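Local coordinates for ribosome inactivating type 1 protein (Iris hollandica, PDB 3MVG) that belongs to the type 1 ribosome-inactivating proteins, single-chain plant proteins that combine a mixed beta sheet with a bundle of helices, at residues N22-G30 against V65-V73; L54-I62 against I126-H137. All blocks are in the same frame, centred on the assembly; numbering follows the deposited sequence.

Contact 1 of 2, residues N22-G30 against V65-V73. With SO4 (sulfate ion), chain C.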
loop_
_atom_site.group_PDB
_atom_site.type_symbol
_atom_site.label_atom_id
_atom_site.label_comp_id
_atom_site.label_asym_id
_atom_site.label_seq_id
_atom_site.Cartn_x
_atom_site.Cartn_y
_atom_site.Cartn_z
ATOM N N ASN A 22 -13.128 -2.988 -6.035
ATOM C CA ASN A 22 -14.424 -3.456 -6.531
ATOM C C ASN A 22 -14.655 -4.925 -6.182
ATOM O O ASN A 22 -15.765 -5.332 -5.826
ATOM C CB ASN A 22 -14.540 -3.240 -8.040
ATOM C CG ASN A 22 -14.868 -1.808 -8.397
ATOM O OD1 ASN A 22 -15.593 -1.125 -7.671
ATOM N ND2 ASN A 22 -14.346 -1.347 -9.525
ATOM N N LEU A 23 -13.594 -5.716 -6.270
ATOM C CA LEU A 23 -13.661 -7.106 -5.875
ATOM C C LEU A 23 -14.022 -7.260 -4.382
ATOM O O LEU A 23 -14.936 -8.007 -4.030
ATOM C CB LEU A 23 -12.341 -7.796 -6.223
ATOM C CG LEU A 23 -12.203 -9.248 -5.792
ATOM C CD1 LEU A 23 -13.254 -10.132 -6.430
ATOM C CD2 LEU A 23 -10.820 -9.742 -6.145
ATOM N N ARG A 24 -13.334 -6.524 -3.517
ATOM C CA ARG A 24 -13.633 -6.568 -2.084
ATOM C C ARG A 24 -15.081 -6.171 -1.817
ATOM O O ARG A 24 -15.747 -6.779 -0.979
ATOM C CB ARG A 24 -12.702 -5.650 -1.292
ATOM C CG ARG A 24 -11.247 -6.076 -1.283
ATOM C CD ARG A 24 -10.433 -5.232 -0.295
ATOM N NE ARG A 24 -9.013 -5.473 -0.525
ATOM C CZ ARG A 24 -8.220 -4.717 -1.282
ATOM N NH1 ARG A 24 -8.670 -3.587 -1.821
ATOM N NH2 ARG A 24 -6.968 -5.089 -1.483
ATOM N N ASN A 25 -15.566 -5.155 -2.525
ATOM C CA ASN A 25 -16.931 -4.666 -2.321
ATOM C C ASN A 25 -17.992 -5.708 -2.668
ATOM O O ASN A 25 -19.036 -5.783 -2.012
ATOM C CB ASN A 25 -17.160 -3.371 -3.108
ATOM C CG ASN A 25 -16.372 -2.201 -2.556
ATOM O OD1 ASN A 25 -15.835 -2.240 -1.453
ATOM N ND2 ASN A 25 -16.295 -1.135 -3.343
ATOM N N ARG A 26 -17.719 -6.521 -3.681
ATOM C CA ARG A 26 -18.631 -7.595 -4.071
ATOM C C ARG A 26 -18.486 -8.852 -3.214
ATOM O O ARG A 26 -19.460 -9.570 -2.992
ATOM C CB ARG A 26 -18.460 -7.954 -5.552
ATOM C CG ARG A 26 -18.674 -6.800 -6.557
ATOM C CD ARG A 26 -20.133 -6.327 -6.697
ATOM N NE ARG A 26 -20.601 -5.566 -5.536
ATOM C CZ ARG A 26 -20.262 -4.307 -5.272
ATOM N NH1 ARG A 26 -19.452 -3.639 -6.093
ATOM N NH2 ARG A 26 -20.733 -3.711 -4.187
ATOM N N LEU A 27 -17.269 -9.144 -2.759
ATOM C CA LEU A 27 -17.033 -10.272 -1.854
ATOM C C LEU A 27 -17.701 -10.048 -0.510
ATOM O O LEU A 27 -18.326 -10.950 0.038
ATOM C CB LEU A 27 -15.534 -10.489 -1.647
ATOM C CG LEU A 27 -14.779 -11.066 -2.844
ATOM C CD1 LEU A 27 -13.298 -10.910 -2.596
ATOM C CD2 LEU A 27 -15.124 -12.535 -3.055
ATOM N N SER A 28 -17.558 -8.837 0.011
ATOM C CA SER A 28 -18.045 -8.458 1.322
ATOM C C SER A 28 -19.531 -8.748 1.527
ATOM O O SER A 28 -20.337 -8.612 0.614
ATOM C CB SER A 28 -17.812 -6.965 1.490
ATOM O OG SER A 28 -18.351 -6.519 2.721
ATOM N N SER A 29 -19.875 -9.126 2.756
ATOM C CA SER A 29 -21.275 -9.249 3.167
ATOM C C SER A 29 -21.915 -7.902 3.449
ATOM O O SER A 29 -23.113 -7.839 3.691
ATOM C CB SER A 29 -21.384 -10.093 4.432
ATOM O OG SER A 29 -20.961 -9.354 5.569
ATOM N N GLY A 30 -21.116 -6.839 3.487
ATOM C CA GLY A 30 -21.629 -5.526 3.880
ATOM C C GLY A 30 -21.400 -5.221 5.347
ATOM O O GLY A 30 -21.216 -4.056 5.721
ATOM N N VAL A 65 -13.699 -18.568 -10.527
ATOM C CA VAL A 65 -14.878 -18.625 -9.676
ATOM C C VAL A 65 -14.389 -18.545 -8.245
ATOM O O VAL A 65 -13.606 -19.392 -7.803
ATOM C CB VAL A 65 -15.688 -19.917 -9.901
ATOM C CG1 VAL A 65 -16.968 -19.902 -9.064
ATOM C CG2 VAL A 65 -15.996 -20.103 -11.386
ATOM N N LEU A 66 -14.820 -17.509 -7.534
ATOM C CA LEU A 66 -14.484 -17.362 -6.130
ATOM C C LEU A 66 -15.681 -17.707 -5.265
ATOM O O LEU A 66 -16.831 -17.504 -5.653
ATOM C CB LEU A 66 -14.004 -15.940 -5.825
ATOM C CG LEU A 66 -12.525 -15.661 -6.124
ATOM C CD1 LEU A 66 -12.208 -15.819 -7.609
ATOM C CD2 LEU A 66 -12.143 -14.272 -5.626
ATOM N N ASN A 67 -15.387 -18.260 -4.096
ATOM C CA ASN A 67 -16.364 -18.414 -3.043
ATOM C C ASN A 67 -16.293 -17.133 -2.211
ATOM O O ASN A 67 -15.246 -16.799 -1.663
ATOM C CB ASN A 67 -16.021 -19.644 -2.212
ATOM C CG ASN A 67 -17.011 -19.909 -1.092
ATOM O OD1 ASN A 67 -17.962 -19.158 -0.876
ATOM N ND2 ASN A 67 -16.790 -21.004 -0.372
ATOM N N ARG A 68 -17.393 -16.393 -2.141
ATOM C CA ARG A 68 -17.417 -15.160 -1.359
ATOM C C ARG A 68 -17.144 -15.394 0.132
ATOM O O ARG A 68 -16.651 -14.505 0.816
ATOM C CB ARG A 68 -18.752 -14.432 -1.519
ATOM C CG ARG A 68 -19.021 -13.878 -2.918
ATOM C CD ARG A 68 -20.430 -13.282 -3.063
ATOM N NE ARG A 68 -20.635 -12.146 -2.164
ATOM C CZ ARG A 68 -21.629 -12.016 -1.285
ATOM N NH1 ARG A 68 -22.590 -12.929 -1.174
ATOM N NH2 ARG A 68 -21.679 -10.928 -0.529
ATOM N N VAL A 69 -17.457 -16.587 0.629
ATOM C CA VAL A 69 -17.238 -16.925 2.041
ATOM C C VAL A 69 -15.764 -16.796 2.436
ATOM O O VAL A 69 -15.443 -16.347 3.530
ATOM C CB VAL A 69 -17.800 -18.343 2.375
ATOM C CG1 VAL A 69 -17.529 -18.742 3.824
ATOM C CG2 VAL A 69 -19.288 -18.397 2.089
ATOM N N ASN A 70 -14.862 -17.178 1.538
ATOM C CA ASN A 70 -13.445 -17.135 1.879
ATOM C C ASN A 70 -12.575 -16.380 0.873
ATOM O O ASN A 70 -11.349 -16.342 1.010
ATOM C CB ASN A 70 -12.896 -18.547 2.155
ATOM C CG ASN A 70 -12.900 -19.434 0.930
ATOM O OD1 ASN A 70 -13.337 -19.035 -0.152
ATOM N ND2 ASN A 70 -12.389 -20.653 1.091
ATOM N N ALA A 71 -13.218 -15.775 -0.126
ATOM C CA ALA A 71 -12.536 -15.015 -1.191
ATOM C C ALA A 71 -11.564 -15.859 -2.013
ATOM O O ALA A 71 -10.664 -15.319 -2.659
ATOM C CB ALA A 71 -11.827 -13.778 -0.619
ATOM N N TYR A 72 -11.761 -17.173 -2.019
ATOM C CA TYR A 72 -10.800 -18.091 -2.625
ATOM C C TYR A 72 -11.332 -18.766 -3.888
ATOM O O TYR A 72 -12.531 -18.938 -4.075
ATOM C CB TYR A 72 -10.393 -19.159 -1.609
ATOM C CG TYR A 72 -8.995 -19.710 -1.788
ATOM C CD1 TYR A 72 -8.780 -20.978 -2.336
ATOM C CD2 TYR A 72 -7.889 -18.966 -1.391
ATOM C CE1 TYR A 72 -7.491 -21.498 -2.472
ATOM C CE2 TYR A 72 -6.601 -19.472 -1.506
ATOM C CZ TYR A 72 -6.412 -20.734 -2.054
ATOM O OH TYR A 72 -5.129 -21.221 -2.180
ATOM N N VAL A 73 -10.404 -19.168 -4.748
ATOM C CA VAL A 73 -10.735 -19.795 -6.028
ATOM C C VAL A 73 -11.241 -21.220 -5.822
ATOM O O VAL A 73 -10.613 -21.988 -5.088
ATOM C CB VAL A 73 -9.495 -19.799 -6.962
ATOM C CG1 VAL A 73 -9.774 -20.563 -8.244
ATOM C CG2 VAL A 73 -9.063 -18.377 -7.292
HETATM S S SO4 C . -24.610 -11.798 1.954
HETATM O O1 SO4 C . -24.830 -12.727 0.913
HETATM O O2 SO4 C . -24.035 -12.267 3.154
HETATM O O3 SO4 C . -23.708 -10.836 1.543
HETATM O O4 SO4 C . -25.911 -11.179 2.163
#
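R68 and L27 carry this contact, in which the C-terminal end of helix 13-27 meets the beta hairpin of strands 61-67 and 72-78 at its turn, where N67, A71 and Y72 form a G1 beta bulge. The polar part is a guanidinium set against R26 O at the helix end and S28 O just beyond it. R68 NE donates to R26 O at 2.9 Å, within the plane of that carbonyl, while R68 NH2 reaches S28 O at 2.9 Å from well above the carbonyl plane, though S28 O itself lies in the guanidinium plane. A bend at chi3 (62°) turns the arginine tip back toward the helix. Because helix 13-27 ends here, carbonyls such as R26 O point outward, and the positive charge probably suits this end of the helix dipole. NH1 also bonds to Q47 O, which further fixes the rotation of the group.

The apolar part centres on the L27 side chain. Its CD1 rests on A71 CB at 3.8 Å, and its CD2 packs against R68 CA and A71 CA, 4.3 Å from L66 CD2. L23, one turn earlier, adds a looser touch of CD1 on L66 CD2, and L50 of strand 49-55 meets both L23 and L27.

A sulfate ion, probably from the crystallisation liquor, meets the edge between R68 NH1 and NH2 with two nearly straight bonds: R68 NH1 to sulfate O1 at 3.1 Å and R68 NH2 to sulfate O3 at 2.9 Å.

Contact 2 of 2, residues L54-I62 against I126-H137. Unlike the reference sequence in segment 126-137: T134 (reference Ser).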
loop_
_atom_site.group_PDB
_atom_site.type_symbol
_atom_site.label_atom_id
_atom_site.label_comp_id
_atom_site.label_asym_id
_atom_site.label_seq_id
_atom_site.Cartn_x
_atom_site.Cartn_y
_atom_site.Cartn_z
ATOM N N LEU A 54 -10.550 -12.395 -16.169
ATOM C CA LEU A 54 -9.210 -11.852 -16.347
ATOM C C LEU A 54 -8.776 -11.993 -17.788
ATOM O O LEU A 54 -8.943 -13.056 -18.379
ATOM C CB LEU A 54 -8.224 -12.612 -15.467
ATOM C CG LEU A 54 -8.502 -12.645 -13.963
ATOM C CD1 LEU A 54 -7.514 -13.569 -13.293
ATOM C CD2 LEU A 54 -8.404 -11.248 -13.388
ATOM N N PHE A 55 -8.173 -10.937 -18.331
ATOM C CA PHE A 55 -7.773 -10.883 -19.747
ATOM C C PHE A 55 -6.264 -10.753 -19.883
ATOM O O PHE A 55 -5.648 -9.906 -19.233
ATOM C CB PHE A 55 -8.440 -9.693 -20.444
ATOM C CG PHE A 55 -9.942 -9.796 -20.559
ATOM C CD1 PHE A 55 -10.765 -9.514 -19.478
ATOM C CD2 PHE A 55 -10.538 -10.134 -21.776
ATOM C CE1 PHE A 55 -12.151 -9.593 -19.590
ATOM C CE2 PHE A 55 -11.931 -10.208 -21.900
ATOM C CZ PHE A 55 -12.735 -9.940 -20.810
ATOM N N ASP A 56 -5.670 -11.593 -20.729
ATOM C CA ASP A 56 -4.230 -11.547 -20.979
ATOM C C ASP A 56 -3.851 -10.450 -21.981
ATOM O O ASP A 56 -4.693 -9.627 -22.327
ATOM C CB ASP A 56 -3.698 -12.932 -21.380
ATOM C CG ASP A 56 -4.099 -13.359 -22.788
ATOM O OD1 ASP A 56 -4.658 -12.543 -23.562
ATOM O OD2 ASP A 56 -3.847 -14.538 -23.113
ATOM N N TRP A 57 -2.593 -10.422 -22.422
ATOM C CA TRP A 57 -2.142 -9.342 -23.311
ATOM C C TRP A 57 -2.917 -9.289 -24.625
ATOM O O TRP A 57 -3.052 -8.218 -25.214
ATOM C CB TRP A 57 -0.639 -9.405 -23.604
ATOM C CG TRP A 57 0.266 -9.213 -22.414
ATOM C CD1 TRP A 57 1.147 -10.124 -21.909
ATOM C CD2 TRP A 57 0.390 -8.042 -21.590
ATOM N NE1 TRP A 57 1.814 -9.601 -20.833
ATOM C CE2 TRP A 57 1.365 -8.328 -20.606
ATOM C CE3 TRP A 57 -0.218 -6.781 -21.591
ATOM C CZ2 TRP A 57 1.733 -7.405 -19.624
ATOM C CZ3 TRP A 57 0.147 -5.863 -20.609
ATOM C CH2 TRP A 57 1.117 -6.183 -19.643
ATOM N N GLY A 58 -3.425 -10.432 -25.076
ATOM C CA GLY A 58 -4.232 -10.492 -26.297
ATOM C C GLY A 58 -5.730 -10.456 -26.051
ATOM O O GLY A 58 -6.519 -10.789 -26.935
ATOM N N ASN A 59 -6.130 -10.036 -24.850
ATOM C CA ASN A 59 -7.530 -10.073 -24.424
ATOM C C ASN A 59 -8.213 -11.429 -24.508
ATOM O O ASN A 59 -9.425 -11.512 -24.702
ATOM C CB ASN A 59 -8.369 -8.992 -25.113
ATOM C CG ASN A 59 -8.152 -7.636 -24.509
ATOM O OD1 ASN A 59 -7.858 -7.511 -23.312
ATOM N ND2 ASN A 59 -8.289 -6.604 -25.323
ATOM N N ARG A 60 -7.428 -12.492 -24.350
ATOM C CA ARG A 60 -7.990 -13.822 -24.172
ATOM C C ARG A 60 -8.347 -13.975 -22.700
ATOM O O ARG A 60 -7.480 -13.807 -21.838
ATOM C CB ARG A 60 -6.990 -14.895 -24.590
ATOM C CG ARG A 60 -6.649 -14.874 -26.074
ATOM C CD ARG A 60 -5.401 -15.688 -26.360
ATOM N NE ARG A 60 -4.211 -15.045 -25.814
ATOM C CZ ARG A 60 -3.384 -14.282 -26.521
ATOM N NH1 ARG A 60 -3.608 -14.068 -27.811
ATOM N NH2 ARG A 60 -2.331 -13.736 -25.939
ATOM N N PRO A 61 -9.624 -14.270 -22.404
ATOM C CA PRO A 61 -10.048 -14.319 -21.013
ATOM C C PRO A 61 -10.096 -15.708 -20.394
ATOM O O PRO A 61 -10.232 -16.714 -21.091
ATOM C CB PRO A 61 -11.470 -13.780 -21.086
ATOM C CG PRO A 61 -11.981 -14.306 -22.411
ATOM C CD PRO A 61 -10.773 -14.388 -23.331
ATOM N N ILE A 62 -9.939 -15.754 -19.072
ATOM C CA ILE A 62 -10.368 -16.893 -18.245
ATOM C C ILE A 62 -11.145 -16.319 -17.068
ATOM O O ILE A 62 -10.852 -15.199 -16.637
ATOM C CB ILE A 62 -9.194 -17.803 -17.756
ATOM C CG1 ILE A 62 -8.273 -17.082 -16.764
ATOM C CG2 ILE A 62 -8.421 -18.357 -18.930
ATOM C CD1 ILE A 62 -8.621 -17.336 -15.319
ATOM N N ILE A 126 2.653 -8.187 -13.137
ATOM C CA ILE A 126 1.688 -8.148 -14.230
ATOM C C ILE A 126 2.048 -9.108 -15.368
ATOM O O ILE A 126 1.161 -9.743 -15.929
ATOM C CB ILE A 126 1.409 -6.685 -14.683
ATOM C CG1 ILE A 126 0.873 -5.849 -13.507
ATOM C CG2 ILE A 126 0.481 -6.623 -15.909
ATOM C CD1 ILE A 126 -0.366 -6.410 -12.811
ATOM N N ASN A 127 3.329 -9.254 -15.690
ATOM C CA ASN A 127 3.689 -10.245 -16.701
ATOM C C ASN A 127 3.389 -11.687 -16.260
ATOM O O ASN A 127 2.791 -12.432 -17.025
ATOM C CB ASN A 127 5.122 -10.066 -17.204
ATOM C CG ASN A 127 5.243 -8.957 -18.231
ATOM O OD1 ASN A 127 4.539 -8.956 -19.242
ATOM N ND2 ASN A 127 6.141 -8.011 -17.980
ATOM N N PRO A 128 3.756 -12.074 -15.017
ATOM C CA PRO A 128 3.320 -13.401 -14.536
ATOM C C PRO A 128 1.812 -13.574 -14.536
ATOM O O PRO A 128 1.321 -14.652 -14.857
ATOM C CB PRO A 128 3.903 -13.468 -13.122
ATOM C CG PRO A 128 5.155 -12.659 -13.231
ATOM C CD PRO A 128 4.813 -11.510 -14.152
ATOM N N LEU A 129 1.081 -12.514 -14.197
ATOM C CA LEU A 129 -0.380 -12.549 -14.205
ATOM C C LEU A 129 -0.903 -12.852 -15.619
ATOM O O LEU A 129 -1.734 -13.742 -15.810
ATOM C CB LEU A 129 -0.938 -11.222 -13.674
ATOM C CG LEU A 129 -2.324 -11.224 -13.027
ATOM C CD1 LEU A 129 -2.589 -9.909 -12.309
ATOM C CD2 LEU A 129 -3.411 -11.493 -14.049
ATOM N N ALA A 130 -0.391 -12.120 -16.608
ATOM C CA ALA A 130 -0.759 -12.344 -18.013
ATOM C C ALA A 130 -0.406 -13.755 -18.470
ATOM O O ALA A 130 -1.220 -14.426 -19.100
ATOM C CB ALA A 130 -0.096 -11.311 -18.909
ATOM N N THR A 131 0.786 -14.218 -18.118
ATOM C CA THR A 131 1.221 -15.555 -18.506
ATOM C C THR A 131 0.332 -16.638 -17.890
ATOM O O THR A 131 -0.013 -17.621 -18.552
ATOM C CB THR A 131 2.688 -15.755 -18.138
ATOM O OG1 THR A 131 3.469 -14.850 -18.925
ATOM C CG2 THR A 131 3.140 -17.190 -18.409
ATOM N N ALA A 132 -0.063 -16.447 -16.636
ATOM C CA ALA A 132 -0.935 -17.398 -15.958
ATOM C C ALA A 132 -2.298 -17.457 -16.645
ATOM O O ALA A 132 -2.852 -18.543 -16.836
ATOM C CB ALA A 132 -1.067 -17.035 -14.479
ATOM N N ILE A 133 -2.839 -16.298 -17.020
ATOM C CA ILE A 133 -4.099 -16.268 -17.755
ATOM C C ILE A 133 -3.980 -17.018 -19.078
ATOM O O ILE A 133 -4.822 -17.855 -19.400
ATOM C CB ILE A 133 -4.576 -14.830 -18.027
ATOM C CG1 ILE A 133 -4.855 -14.086 -16.717
ATOM C CG2 ILE A 133 -5.814 -14.834 -18.932
ATOM C CD1 ILE A 133 -4.871 -12.563 -16.910
ATOM N N THR A 134 -2.929 -16.721 -19.842
ATOM C CA THR A 134 -2.724 -17.373 -21.143
ATOM C C THR A 134 -2.599 -18.883 -20.982
ATOM O O THR A 134 -3.159 -19.652 -21.774
ATOM C CB THR A 134 -1.473 -16.833 -21.849
ATOM O OG1 THR A 134 -1.632 -15.438 -22.100
ATOM C CG2 THR A 134 -1.260 -17.515 -23.176
ATOM N N THR A 135 -1.862 -19.302 -19.958
ATOM C CA THR A 135 -1.623 -20.720 -19.715
ATOM C C THR A 135 -2.930 -21.448 -19.430
ATOM O O THR A 135 -3.212 -22.488 -20.035
ATOM C CB THR A 135 -0.614 -20.920 -18.576
ATOM O OG1 THR A 135 0.626 -20.303 -18.941
ATOM C CG2 THR A 135 -0.360 -22.398 -18.323
ATOM N N LEU A 136 -3.757 -20.891 -18.550
ATOM C CA LEU A 136 -5.046 -21.490 -18.272
ATOM C C LEU A 136 -5.965 -21.402 -19.481
ATOM O O LEU A 136 -6.733 -22.327 -19.748
ATOM C CB LEU A 136 -5.701 -20.844 -17.054
ATOM C CG LEU A 136 -4.989 -21.077 -15.713
ATOM C CD1 LEU A 136 -5.876 -20.601 -14.578
ATOM C CD2 LEU A 136 -4.606 -22.551 -15.496
ATOM N N HIS A 137 -5.875 -20.310 -20.242
ATOM C CA HIS A 137 -6.702 -20.173 -21.440
ATOM C C HIS A 137 -6.466 -21.323 -22.417
ATOM O O HIS A 137 -7.415 -21.856 -22.994
ATOM C CB HIS A 137 -6.445 -18.839 -22.142
ATOM C CG HIS A 137 -7.366 -18.591 -23.293
ATOM N ND1 HIS A 137 -7.058 -18.965 -24.583
ATOM C CD2 HIS A 137 -8.605 -18.047 -23.341
ATOM C CE1 HIS A 137 -8.060 -18.636 -25.381
ATOM N NE2 HIS A 137 -9.009 -18.078 -24.653
HETATM O O HOH W 1 -0.499 -12.948 -22.139
HETATM O O HOH W 2 3.466 -11.871 -19.823
#
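I126 and N127 open the helical side by meeting the W57 indole, which leans over the first turn of helix 126-138 from the loop joining strands 49-55 and 61-67. I126 CG2 touches W57 CH2 at 3.8 Å. N127 OD1 lies at the edge of the ring and takes a weak, bent bond from W57 NE1; a water accepts from the same NE1 and donates to N127 O, so the indole N-H is shared. One turn on, A130 CB sits over a face of the five-membered ring, 3.6 Å from its centroid, a CH-pi contact.

I133 packs on the hairpin where the strands run into their connecting loop. Its CG2 packs against R60 O and L54 O, and its CD1 meets L54 CB at 3.7 Å. T134 OG1 then donates to D56 OD2 at 2.6 Å, arriving on the anti side and 32° out of the carboxylate plane, while the syn lone pair of OD2 serves R60 NE at 2.8 Å in a salt bridge. D56 OD1 accepts from R60 N, so both oxygens are engaged; chi1 of 73°, with CG between backbone N and carbonyl carbon, lets the carboxylate curl back over its own turn. A second water joins W57 N to T134 OG1.

L136 CB lies 4.1 Å from I62 CG2, a methyl that also abuts the backbone of H137. R60 CB stands almost centrally over one face of the H137 imidazole, 3.7 Å from its centroid, and P61 O lies at the ring edge, 3.1 Å from H137 CD2. The whole is a helix laid across the end of a beta hairpin, whose connection holds a type I turn from D56 to N59, in the sheet of the ribosome-inactivating protein fold.

From the N terminus, helix 13-27 comes first, and contact 1 closes the loop from its end to the turn after strand 61-67. Segment 54-62 lies inside that loop, but its partner, helix 126-138, follows well beyond it, so contact 2 begins within contact 1 and closes outside it: the two cross rather than nest. Their centres lie about 21 Å apart. Strand 61-67 is common to both, entering at P61 and I62 in contact 2 and, through L66 near its far end, in contact 1. Helices 13-27 and 126-138 are thereby tied to opposite ends of this strand in the mixed sheet, at the two successive hairpin connections.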